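Local coordinates for protein EKC/KEOPS complex subunit PCC1 (Saccharomyces cerevisiae, PDB 4WXA) that serves as the dimerization module of the EKC/KEOPS complex, which is required for forming the threonylcarbamoyl modification of adenosine 37 in tRNAs that read codons beginning with adenine, at residues A[22-27]-A[82-87]; A[56-61]-A[68-73]. One frame throughout, in Å; residues are numbered along the deposited sequence.

Contact 1. Residues A[22-27]-A[82-87]; sequences ERQATI and EAMDVL
Met84 reaches from helix 63-88 across to helix 22-31 and lays its thioether end over the Gln24 to Ile27 turn, the single side chain through which residues 82-87 meet residues 22-27. Its terminal methyl does most of the touching: CE of Met84 lies 3.4 Å from CG2 of Ile27 and also comes 3.3 Å from the backbone O of Gln24. The sulfur follows behind, with SD of Met84 4.2 Å from CB of Gln24. Beyond CG the methionine runs straight out (chi2 169°, chi3 -169°), and this extended shape lets one residue span the distance between the helices, the CA atoms of Gln24 and Met84 being 7.9 Å apart. Ile27 offers its CG2 branch, which stands anti to the backbone N, while its CG1 arm turns from the methionine; the two side chains cross obliquely. No hydrogen bond links the segments, and the interaction is van der Waals packing of an extended thioether chain on a helix surface. OE1 of Gln24 turns back to accept a hydrogen bond from the backbone N of Glu20, just before the helix begins; the methionine meets CB and the backbone O of Gln24, not its amide. Phe19 packs against both Gln24 and Met84, and Leu67 of the GON7 chain also touches both. Near the surface, then, the contact is a sparse helix-to-helix packing that ties the short helix after the first strand to the C-terminal part of the long helix of the Pcc1 fold, at the interface with GON7.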
loop_
_atom_site.group_PDB
_atom_site.type_symbol
_atom_site.label_atom_id
_atom_site.label_comp_id
_atom_site.label_asym_id
_atom_site.label_seq_id
_atom_site.Cartn_x
_atom_site.Cartn_y
_atom_site.Cartn_z
ATOM N N GLU A 22 21.655 4.968 -7.075
ATOM C CA GLU A 22 21.691 3.764 -6.271
ATOM C C GLU A 22 21.849 4.092 -4.751
ATOM O O GLU A 22 21.114 3.531 -3.897
ATOM C CB GLU A 22 22.722 2.770 -6.801
ATOM C CG GLU A 22 23.195 1.662 -5.803
ATOM C CD GLU A 22 24.113 0.579 -6.426
ATOM N N ARG A 23 22.658 5.088 -4.438
ATOM C CA ARG A 23 22.819 5.541 -3.054
ATOM C C ARG A 23 21.574 6.124 -2.439
ATOM O O ARG A 23 21.299 5.901 -1.260
ATOM C CB ARG A 23 23.950 6.573 -2.924
ATOM C CG ARG A 23 24.506 6.618 -1.527
ATOM N N GLN A 24 20.847 6.929 -3.197
ATOM C CA GLN A 24 19.649 7.509 -2.675
ATOM C C GLN A 24 18.660 6.373 -2.303
ATOM O O GLN A 24 17.979 6.450 -1.297
ATOM C CB GLN A 24 19.012 8.350 -3.714
ATOM C CG GLN A 24 19.560 9.741 -3.797
ATOM C CD GLN A 24 18.809 10.637 -4.807
ATOM O OE1 GLN A 24 17.955 10.185 -5.577
ATOM N NE2 GLN A 24 19.119 11.913 -4.771
ATOM N N ALA A 25 18.611 5.315 -3.103
ATOM C CA ALA A 25 17.645 4.244 -2.834
ATOM C C ALA A 25 18.083 3.394 -1.618
ATOM O O ALA A 25 17.249 2.781 -0.912
ATOM C CB ALA A 25 17.471 3.358 -4.037
ATOM N N THR A 26 19.374 3.255 -1.471
ATOM C CA THR A 26 19.942 2.483 -0.379
ATOM C C THR A 26 19.601 3.187 0.877
ATOM O O THR A 26 19.202 2.578 1.853
ATOM C CB THR A 26 21.440 2.410 -0.495
ATOM O OG1 THR A 26 21.729 1.483 -1.504
ATOM C CG2 THR A 26 22.102 1.823 0.740
ATOM N N ILE A 27 19.729 4.489 0.852
ATOM C CA ILE A 27 19.538 5.229 2.059
ATOM C C ILE A 27 18.099 5.247 2.450
ATOM O O ILE A 27 17.792 5.035 3.620
ATOM C CB ILE A 27 20.045 6.637 1.856
ATOM C CG1 ILE A 27 21.571 6.617 2.059
ATOM C CG2 ILE A 27 19.412 7.614 2.829
ATOM C CD1 ILE A 27 22.266 7.848 1.518
ATOM N N GLU A 82 10.940 14.140 0.296
ATOM C CA GLU A 82 11.021 15.574 0.572
ATOM C C GLU A 82 12.425 15.879 1.135
ATOM O O GLU A 82 13.126 16.717 0.614
ATOM C CB GLU A 82 9.907 15.991 1.542
ATOM C CG GLU A 82 9.621 17.489 1.675
ATOM N N ALA A 83 12.842 15.160 2.174
ATOM C CA ALA A 83 14.117 15.413 2.852
ATOM C C ALA A 83 15.259 15.308 1.884
ATOM O O ALA A 83 16.160 16.106 1.895
ATOM C CB ALA A 83 14.338 14.402 3.979
ATOM N N MET A 84 15.228 14.301 1.045
ATOM C CA MET A 84 16.263 14.150 0.038
ATOM C C MET A 84 16.296 15.276 -0.992
ATOM O O MET A 84 17.368 15.695 -1.414
ATOM C CB MET A 84 16.096 12.813 -0.667
ATOM C CG MET A 84 17.065 11.810 -0.142
ATOM S SD MET A 84 16.717 10.178 -0.706
ATOM C CE MET A 84 17.830 9.334 0.391
ATOM N N ASP A 85 15.116 15.757 -1.392
ATOM C CA ASP A 85 14.968 16.946 -2.241
ATOM C C ASP A 85 15.658 18.176 -1.624
ATOM O O ASP A 85 16.348 18.933 -2.303
ATOM C CB ASP A 85 13.452 17.216 -2.424
ATOM C CG ASP A 85 13.109 18.156 -3.584
ATOM O OD1 ASP A 85 13.991 18.654 -4.326
ATOM O OD2 ASP A 85 11.882 18.396 -3.741
ATOM N N VAL A 86 15.445 18.390 -0.337
ATOM C CA VAL A 86 16.034 19.523 0.335
ATOM C C VAL A 86 17.584 19.375 0.327
ATOM O O VAL A 86 18.294 20.262 -0.102
ATOM C CB VAL A 86 15.486 19.610 1.776
ATOM C CG1 VAL A 86 16.323 20.533 2.646
ATOM C CG2 VAL A 86 14.043 20.062 1.782
ATOM N N LEU A 87 18.084 18.231 0.763
ATOM C CA LEU A 87 19.499 18.028 0.906
ATOM C C LEU A 87 20.311 18.070 -0.390
ATOM O O LEU A 87 21.382 18.650 -0.395
ATOM C CB LEU A 87 19.780 16.701 1.619
ATOM C CG LEU A 87 19.430 16.696 3.100
ATOM C CD1 LEU A 87 19.649 15.305 3.670
ATOM C CD2 LEU A 87 20.289 17.713 3.819
#

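Contact 2. Residues A[56-61]-A[68-73]; sequences VQFRSI and VGVSSI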
loop_
_atom_site.group_PDB
_atom_site.type_symbol
_atom_site.label_atom_id
_atom_site.label_comp_id
_atom_site.label_asym_id
_atom_site.label_seq_id
_atom_site.Cartn_x
_atom_site.Cartn_y
_atom_site.Cartn_z
ATOM N N VAL A 56 8.895 -2.166 -2.576
ATOM C CA VAL A 56 8.135 -2.435 -1.356
ATOM C C VAL A 56 6.951 -3.380 -1.692
ATOM O O VAL A 56 6.029 -3.046 -2.448
ATOM C CB VAL A 56 7.508 -1.157 -0.812
ATOM C CG1 VAL A 56 6.923 -1.377 0.581
ATOM C CG2 VAL A 56 8.508 -0.080 -0.648
ATOM N N GLN A 57 7.010 -4.567 -1.141
ATOM C CA GLN A 57 6.054 -5.618 -1.337
ATOM C C GLN A 57 5.157 -5.728 -0.049
ATOM O O GLN A 57 5.668 -5.988 1.071
ATOM C CB GLN A 57 6.847 -6.868 -1.555
ATOM C CG GLN A 57 6.083 -8.143 -1.798
ATOM C CD GLN A 57 5.220 -8.012 -3.049
ATOM O OE1 GLN A 57 5.751 -7.919 -4.170
ATOM N NE2 GLN A 57 3.890 -7.939 -2.856
ATOM N N PHE A 58 3.857 -5.420 -0.214
ATOM C CA PHE A 58 2.820 -5.682 0.810
ATOM C C PHE A 58 2.071 -6.986 0.543
ATOM O O PHE A 58 1.861 -7.363 -0.609
ATOM C CB PHE A 58 1.805 -4.556 0.787
ATOM C CG PHE A 58 2.409 -3.193 0.830
ATOM C CD1 PHE A 58 2.855 -2.589 -0.319
ATOM C CD2 PHE A 58 2.527 -2.502 2.024
ATOM C CE1 PHE A 58 3.424 -1.303 -0.296
ATOM C CE2 PHE A 58 3.085 -1.239 2.064
ATOM C CZ PHE A 58 3.545 -0.635 0.884
ATOM N N ARG A 59 1.658 -7.645 1.602
ATOM C CA ARG A 59 0.837 -8.852 1.578
ATOM C C ARG A 59 -0.162 -8.664 2.701
ATOM O O ARG A 59 0.206 -8.216 3.805
ATOM C CB ARG A 59 1.649 -10.114 1.835
ATOM C CG ARG A 59 2.826 -10.273 0.891
ATOM C CD ARG A 59 3.550 -11.615 1.000
ATOM N NE ARG A 59 4.500 -11.627 2.113
ATOM C CZ ARG A 59 5.618 -10.893 2.146
ATOM N N SER A 60 -1.430 -8.981 2.453
ATOM C CA SER A 60 -2.468 -8.755 3.478
ATOM C C SER A 60 -3.607 -9.713 3.325
ATOM O O SER A 60 -3.803 -10.294 2.265
ATOM C CB SER A 60 -2.983 -7.349 3.318
ATOM O OG SER A 60 -3.945 -7.037 4.281
ATOM N N ILE A 61 -4.371 -9.883 4.380
ATOM C CA ILE A 61 -5.502 -10.811 4.324
ATOM C C ILE A 61 -6.704 -10.255 3.593
ATOM O O ILE A 61 -7.554 -11.040 3.158
ATOM C CB ILE A 61 -6.003 -11.265 5.701
ATOM C CG1 ILE A 61 -6.395 -10.066 6.555
ATOM C CG2 ILE A 61 -4.950 -12.157 6.337
ATOM C CD1 ILE A 61 -7.204 -10.447 7.794
ATOM N N VAL A 68 -5.321 0.572 4.719
ATOM C CA VAL A 68 -4.733 1.189 5.902
ATOM C C VAL A 68 -3.182 1.159 5.899
ATOM O O VAL A 68 -2.541 2.158 6.218
ATOM C CB VAL A 68 -5.193 0.469 7.190
ATOM C CG1 VAL A 68 -4.434 0.973 8.418
ATOM C CG2 VAL A 68 -6.681 0.652 7.398
ATOM N N GLY A 69 -2.609 0.003 5.572
ATOM C CA GLY A 69 -1.173 -0.223 5.691
ATOM C C GLY A 69 -0.395 0.505 4.612
ATOM O O GLY A 69 0.609 1.180 4.913
ATOM N N VAL A 70 -0.863 0.376 3.358
ATOM C CA VAL A 70 -0.172 0.977 2.217
ATOM C C VAL A 70 -0.117 2.478 2.250
ATOM O O VAL A 70 0.942 3.030 2.057
ATOM C CB VAL A 70 -0.769 0.526 0.923
ATOM C CG1 VAL A 70 -0.083 1.196 -0.256
ATOM C CG2 VAL A 70 -0.578 -0.964 0.832
ATOM N N SER A 71 -1.237 3.136 2.512
ATOM C CA SER A 71 -1.254 4.582 2.567
ATOM C C SER A 71 -0.252 5.129 3.573
ATOM O O SER A 71 0.444 6.134 3.307
ATOM C CB SER A 71 -2.612 5.096 2.967
ATOM O OG SER A 71 -2.664 6.481 2.677
ATOM N N SER A 72 -0.212 4.495 4.738
ATOM C CA SER A 72 0.639 4.972 5.821
ATOM C C SER A 72 2.138 4.896 5.440
ATOM O O SER A 72 2.899 5.833 5.667
ATOM C CB SER A 72 0.395 4.127 7.055
ATOM O OG SER A 72 1.535 4.178 7.879
ATOM N N ILE A 73 2.549 3.789 4.847
ATOM C CA ILE A 73 3.910 3.635 4.441
ATOM C C ILE A 73 4.282 4.575 3.320
ATOM O O ILE A 73 5.355 5.197 3.348
ATOM C CB ILE A 73 4.239 2.170 4.162
ATOM C CG1 ILE A 73 4.201 1.465 5.535
ATOM C CG2 ILE A 73 5.605 1.982 3.441
ATOM C CD1 ILE A 73 4.674 0.062 5.489
#
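Phe58 turns one face of its ring to Val70, whose CG2 methyl sits over the middle of that ring in a CH-pi contact, 3.7 Å from the centroid and only 12° off the ring normal. Ile73, one helical turn on, takes a different side: its CD1 lies near the ring plane, at the edge, with CE2 of Phe58 and CD1 of Ile73 4.0 Å apart. Two branched residues thus hold the ring from face and edge, and this probably limits its rotation. The valine torsion sets up the first contact, since chi1 of 178° carries CG1 anti to the backbone N and leaves CG2 beside that N, turned to the phenylalanine. With an alanine at Phe58, the Val70 methyl would probably lose its aromatic face and the Ile73 tip its edge partner, opening a gap between strand and helix. Further out, NE2 of Gln57 donates a hydrogen bond to the carbonyl O of Phe58 at 3.1 Å, approaching from above the carbonyl plane, on the strand's other side from the ring. The backbone of Phe58 pairs with Leu13 of strand 11-18. Strand 53-60 is the middle strand of the antiparallel sheet, and residues 68-73 of helix 63-88 run roughly antiparallel to its residues 56-60 (157°, local axes 9.8 Å apart at closest); Phe43, Val45 and Leu13 from the flanking strands and Leu66 of the helix also pack against Phe58.

In the fold
Both contacts draw on helix 63-88, at well separated points along it: contact 2 uses an early part, contact 1 the C-terminal part. Their centres lie 22 Å apart on opposite sides of the chain's centre, and their nearest atoms are about 9 Å from each other, so neither touches the other. In sequence, 22-27 comes first, then 56-61 and 68-73, then 82-87, which places contact 2, whose segments lie closer in sequence, within the span that contact 1 brackets. The long helix is packed on the sheet in the buried interior and joined to helix 22-31 near the surface. GON7 touches helix residues in both contacts, so the same helix also forms part of the subunit interface.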